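Local coordinates for DUF4276 family protein (Pyrococcus horikoshii, PDB 2P62) that is of unknown function but belongs to the DUF3226 family of the Toprim-like clan, at residues F37-P50 and V61-V74. Residues are numbered along the deposited sequence; the frame is centred on the assembly and turned at random.
Sequences FPIGKWGFRIGEHP and VIIHAEGKQRIPKV
Arg45 and Arg70 bind backbone carbonyls across the contact. Arg45 NH1 donates to Glu66 O at 3.1 Å, with an N-H...O angle of 154°. The donor is tilted 33° from the carbonyl plane, and the Arg45 chain reaches it by bending at chi3. Arg70, extended from CG to NE, gives two weak bonds, NE to Gly43 O and NH2 to Phe44 O, both acceptors near the edge of its guanidinium. Arg45 CB sits 3.5 Å above the centre of the Arg70 guanidinium, and Lys73 CE approaches the opposite face, offset toward its rim. Replacing Arg45 with alanine would probably leave Glu66 O without this donor and the loop at Glu66 freer to shift. The Phe44 ring takes Ile63 CG2 over one face (CH-pi, 4.1 Å to the centroid), Val74 CG1 at its edge and Trp42 CB over the opposite face. Pro50 CB meets Ile63 CG2 at 3.5 Å, packing the loop against strand 58-63, which pairs with strand 2-7. Water 1 joins Glu48 OE2 to His64 N. The carboxylates of Glu48 and Glu66 lie nearly coplanar (20°), and Glu48 OE1 lies 2.6 Å from Glu66 OE2. Two full negative charges this close would be unfavourable, so the pKa of one of them may be raised.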
# COMPACT_ATOMS: atom_id res chain seq x y z
N PHE A 37 14.64 8.41 17.03
CA PHE A 37 15.49 7.31 17.47
C PHE A 37 16.93 7.51 17.02
O PHE A 37 17.24 7.40 15.83
CB PHE A 37 14.96 5.98 16.92
CG PHE A 37 13.65 5.55 17.53
CD1 PHE A 37 12.47 6.22 17.23
CD2 PHE A 37 13.61 4.48 18.43
CE1 PHE A 37 11.26 5.83 17.82
CE2 PHE A 37 12.41 4.09 19.02
CZ PHE A 37 11.23 4.77 18.71
N PRO A 38 17.84 7.81 17.96
CA PRO A 38 19.25 8.03 17.63
C PRO A 38 19.91 6.82 16.99
O PRO A 38 20.19 5.82 17.66
CB PRO A 38 19.87 8.39 18.99
CG PRO A 38 19.02 7.62 19.95
CD PRO A 38 17.62 7.86 19.42
N ILE A 39 20.15 6.90 15.68
CA ILE A 39 20.77 5.81 14.94
C ILE A 39 21.97 5.23 15.69
O ILE A 39 22.18 4.02 15.70
CB ILE A 39 21.21 6.28 13.53
CG1 ILE A 39 21.82 5.10 12.76
CG2 ILE A 39 22.19 7.44 13.66
CD1 ILE A 39 22.26 5.44 11.36
N GLY A 40 22.74 6.10 16.32
CA GLY A 40 23.91 5.65 17.05
C GLY A 40 23.59 4.59 18.08
O GLY A 40 24.46 3.79 18.45
N LYS A 41 22.34 4.56 18.55
CA LYS A 41 21.94 3.59 19.55
C LYS A 41 21.08 2.44 19.02
O LYS A 41 21.23 1.30 19.46
CB LYS A 41 21.22 4.29 20.70
CG LYS A 41 22.11 5.27 21.43
CD LYS A 41 21.69 5.47 22.88
CE LYS A 41 20.34 6.13 23.00
NZ LYS A 41 20.04 6.44 24.43
N TRP A 42 20.19 2.75 18.08
CA TRP A 42 19.32 1.73 17.51
C TRP A 42 19.84 1.11 16.21
O TRP A 42 19.50 -0.03 15.89
CB TRP A 42 17.93 2.29 17.26
CG TRP A 42 17.18 2.59 18.51
CD1 TRP A 42 17.17 3.77 19.21
CD2 TRP A 42 16.31 1.70 19.22
NE1 TRP A 42 16.35 3.66 20.31
CE2 TRP A 42 15.81 2.40 20.34
CE3 TRP A 42 15.91 0.37 19.01
CZ2 TRP A 42 14.92 1.82 21.25
CZ3 TRP A 42 15.02 -0.20 19.92
CH2 TRP A 42 14.54 0.52 21.03
N GLY A 43 20.64 1.86 15.46
CA GLY A 43 21.17 1.34 14.22
C GLY A 43 20.17 1.33 13.08
O GLY A 43 20.35 0.62 12.09
N PHE A 44 19.12 2.12 13.22
CA PHE A 44 18.09 2.21 12.18
C PHE A 44 18.59 3.08 11.03
O PHE A 44 19.59 3.79 11.17
CB PHE A 44 16.80 2.82 12.77
CG PHE A 44 16.14 1.96 13.82
CD1 PHE A 44 15.23 2.52 14.71
CD2 PHE A 44 16.44 0.60 13.92
CE1 PHE A 44 14.62 1.73 15.70
CE2 PHE A 44 15.83 -0.19 14.90
CZ PHE A 44 14.92 0.38 15.79
N ARG A 45 17.92 3.00 9.89
CA ARG A 45 18.31 3.79 8.73
C ARG A 45 17.89 5.24 8.91
O ARG A 45 17.03 5.55 9.74
CB ARG A 45 17.71 3.22 7.44
CG ARG A 45 16.20 3.12 7.45
CD ARG A 45 15.66 2.63 6.11
NE ARG A 45 16.29 1.38 5.67
CZ ARG A 45 17.44 1.29 5.00
NH1 ARG A 45 17.92 0.11 4.66
NH2 ARG A 45 18.09 2.39 4.67
N ILE A 46 18.50 6.12 8.12
CA ILE A 46 18.26 7.56 8.15
C ILE A 46 16.87 8.07 8.57
O ILE A 46 16.66 8.41 9.73
CB ILE A 46 18.63 8.23 6.80
CG1 ILE A 46 18.58 7.20 5.66
CG2 ILE A 46 20.01 8.86 6.90
CD1 ILE A 46 17.21 6.61 5.38
N GLY A 47 15.94 8.13 7.62
CA GLY A 47 14.61 8.63 7.92
C GLY A 47 13.56 7.57 8.19
O GLY A 47 12.55 7.49 7.49
N GLU A 48 13.79 6.76 9.22
CA GLU A 48 12.85 5.71 9.56
C GLU A 48 12.02 6.08 10.79
O GLU A 48 12.55 6.50 11.81
CB GLU A 48 13.59 4.40 9.82
CG GLU A 48 12.69 3.30 10.36
CD GLU A 48 13.26 1.92 10.14
OE1 GLU A 48 14.36 1.64 10.66
OE2 GLU A 48 12.60 1.12 9.45
N HIS A 49 10.70 5.91 10.67
CA HIS A 49 9.79 6.19 11.78
C HIS A 49 9.12 4.89 12.22
O HIS A 49 8.08 4.49 11.68
CB HIS A 49 8.75 7.23 11.35
CG HIS A 49 9.33 8.59 11.07
ND1 HIS A 49 10.33 8.79 10.15
CD2 HIS A 49 9.04 9.81 11.58
CE1 HIS A 49 10.64 10.07 10.11
NE2 HIS A 49 9.87 10.71 10.97
N PRO A 50 9.71 4.20 13.20
CA PRO A 50 9.14 2.95 13.69
C PRO A 50 7.81 3.14 14.42
O PRO A 50 7.54 4.19 14.99
CB PRO A 50 10.23 2.41 14.61
CG PRO A 50 10.84 3.64 15.16
CD PRO A 50 10.92 4.56 13.96
N VAL A 61 8.42 -1.43 20.17
CA VAL A 61 8.94 -0.71 19.02
C VAL A 61 8.97 -1.70 17.86
O VAL A 61 9.74 -2.65 17.87
CB VAL A 61 10.36 -0.18 19.31
CG1 VAL A 61 10.89 0.57 18.09
CG2 VAL A 61 10.33 0.75 20.53
N ILE A 62 8.12 -1.46 16.87
CA ILE A 62 8.03 -2.34 15.71
C ILE A 62 8.65 -1.68 14.49
O ILE A 62 8.33 -0.54 14.16
CB ILE A 62 6.55 -2.64 15.39
CG1 ILE A 62 5.84 -3.10 16.66
CG2 ILE A 62 6.44 -3.69 14.29
CD1 ILE A 62 4.38 -3.30 16.47
N ILE A 63 9.55 -2.40 13.81
CA ILE A 63 10.20 -1.89 12.61
C ILE A 63 10.08 -2.90 11.48
O ILE A 63 10.02 -4.10 11.73
CB ILE A 63 11.71 -1.60 12.83
CG1 ILE A 63 12.44 -2.89 13.21
CG2 ILE A 63 11.90 -0.57 13.91
CD1 ILE A 63 13.93 -2.70 13.39
N HIS A 64 10.05 -2.40 10.25
CA HIS A 64 9.97 -3.26 9.07
C HIS A 64 10.76 -2.63 7.92
O HIS A 64 11.25 -1.51 8.06
CB HIS A 64 8.52 -3.46 8.63
CG HIS A 64 7.90 -2.24 8.03
ND1 HIS A 64 7.35 -1.23 8.78
CD2 HIS A 64 7.75 -1.86 6.73
CE1 HIS A 64 6.89 -0.28 7.99
NE2 HIS A 64 7.12 -0.64 6.74
N ALA A 65 10.85 -3.34 6.80
CA ALA A 65 11.58 -2.88 5.61
C ALA A 65 12.96 -2.35 6.01
O ALA A 65 13.44 -1.34 5.47
CB ALA A 65 10.77 -1.79 4.88
N GLU A 66 13.58 -3.02 6.97
CA GLU A 66 14.89 -2.61 7.44
C GLU A 66 15.96 -3.08 6.46
O GLU A 66 16.93 -2.36 6.19
CB GLU A 66 15.16 -3.19 8.83
CG GLU A 66 16.15 -2.37 9.64
CD GLU A 66 15.60 -1.00 10.01
OE1 GLU A 66 16.39 -0.11 10.42
OE2 GLU A 66 14.37 -0.81 9.89
N GLY A 67 15.78 -4.28 5.92
CA GLY A 67 16.75 -4.83 4.98
C GLY A 67 17.33 -6.14 5.47
O GLY A 67 17.74 -6.26 6.62
N LYS A 68 17.37 -7.13 4.58
CA LYS A 68 17.90 -8.45 4.92
C LYS A 68 19.35 -8.34 5.38
O LYS A 68 19.87 -9.22 6.06
CB LYS A 68 17.83 -9.36 3.68
CG LYS A 68 17.87 -10.85 3.98
CD LYS A 68 16.56 -11.34 4.57
CE LYS A 68 16.53 -12.85 4.70
NZ LYS A 68 15.19 -13.33 5.14
N GLN A 69 20.00 -7.23 5.02
CA GLN A 69 21.40 -7.00 5.37
C GLN A 69 21.59 -6.00 6.51
O GLN A 69 22.71 -5.80 6.99
CB GLN A 69 22.15 -6.52 4.13
CG GLN A 69 23.64 -6.41 4.31
CD GLN A 69 24.34 -6.02 3.02
OE1 GLN A 69 24.24 -6.71 2.01
NE2 GLN A 69 25.04 -4.89 3.05
N ARG A 70 20.50 -5.38 6.95
CA ARG A 70 20.57 -4.40 8.02
C ARG A 70 20.14 -4.96 9.38
O ARG A 70 20.46 -4.39 10.42
CB ARG A 70 19.72 -3.17 7.68
CG ARG A 70 20.31 -1.86 8.20
CD ARG A 70 19.27 -0.76 8.31
NE ARG A 70 19.86 0.49 8.79
CZ ARG A 70 20.63 1.29 8.06
NH1 ARG A 70 20.92 0.97 6.80
NH2 ARG A 70 21.13 2.40 8.59
N ILE A 71 19.41 -6.08 9.36
CA ILE A 71 18.94 -6.72 10.59
C ILE A 71 20.09 -6.94 11.58
O ILE A 71 19.99 -6.59 12.76
CB ILE A 71 18.27 -8.10 10.30
CG1 ILE A 71 17.07 -7.94 9.37
CG2 ILE A 71 17.86 -8.77 11.61
CD1 ILE A 71 15.97 -7.06 9.89
N PRO A 72 21.20 -7.54 11.11
CA PRO A 72 22.33 -7.77 12.02
C PRO A 72 22.93 -6.44 12.49
O PRO A 72 23.43 -6.33 13.62
CB PRO A 72 23.31 -8.57 11.16
CG PRO A 72 23.03 -8.05 9.78
CD PRO A 72 21.52 -8.01 9.75
N LYS A 73 22.88 -5.45 11.62
CA LYS A 73 23.39 -4.13 11.93
C LYS A 73 22.55 -3.54 13.06
O LYS A 73 23.07 -2.92 13.99
CB LYS A 73 23.33 -3.26 10.66
CG LYS A 73 23.95 -1.86 10.76
CD LYS A 73 22.90 -0.79 11.08
CE LYS A 73 23.11 0.48 10.25
NZ LYS A 73 24.48 1.09 10.39
N VAL A 74 21.24 -3.76 12.99
CA VAL A 74 20.34 -3.26 14.02
C VAL A 74 20.54 -3.98 15.35
O VAL A 74 20.52 -3.35 16.40
CB VAL A 74 18.88 -3.44 13.59
CG1 VAL A 74 17.95 -3.07 14.75
CG2 VAL A 74 18.60 -2.57 12.39
O HOH W 1 10.02 0.71 10.20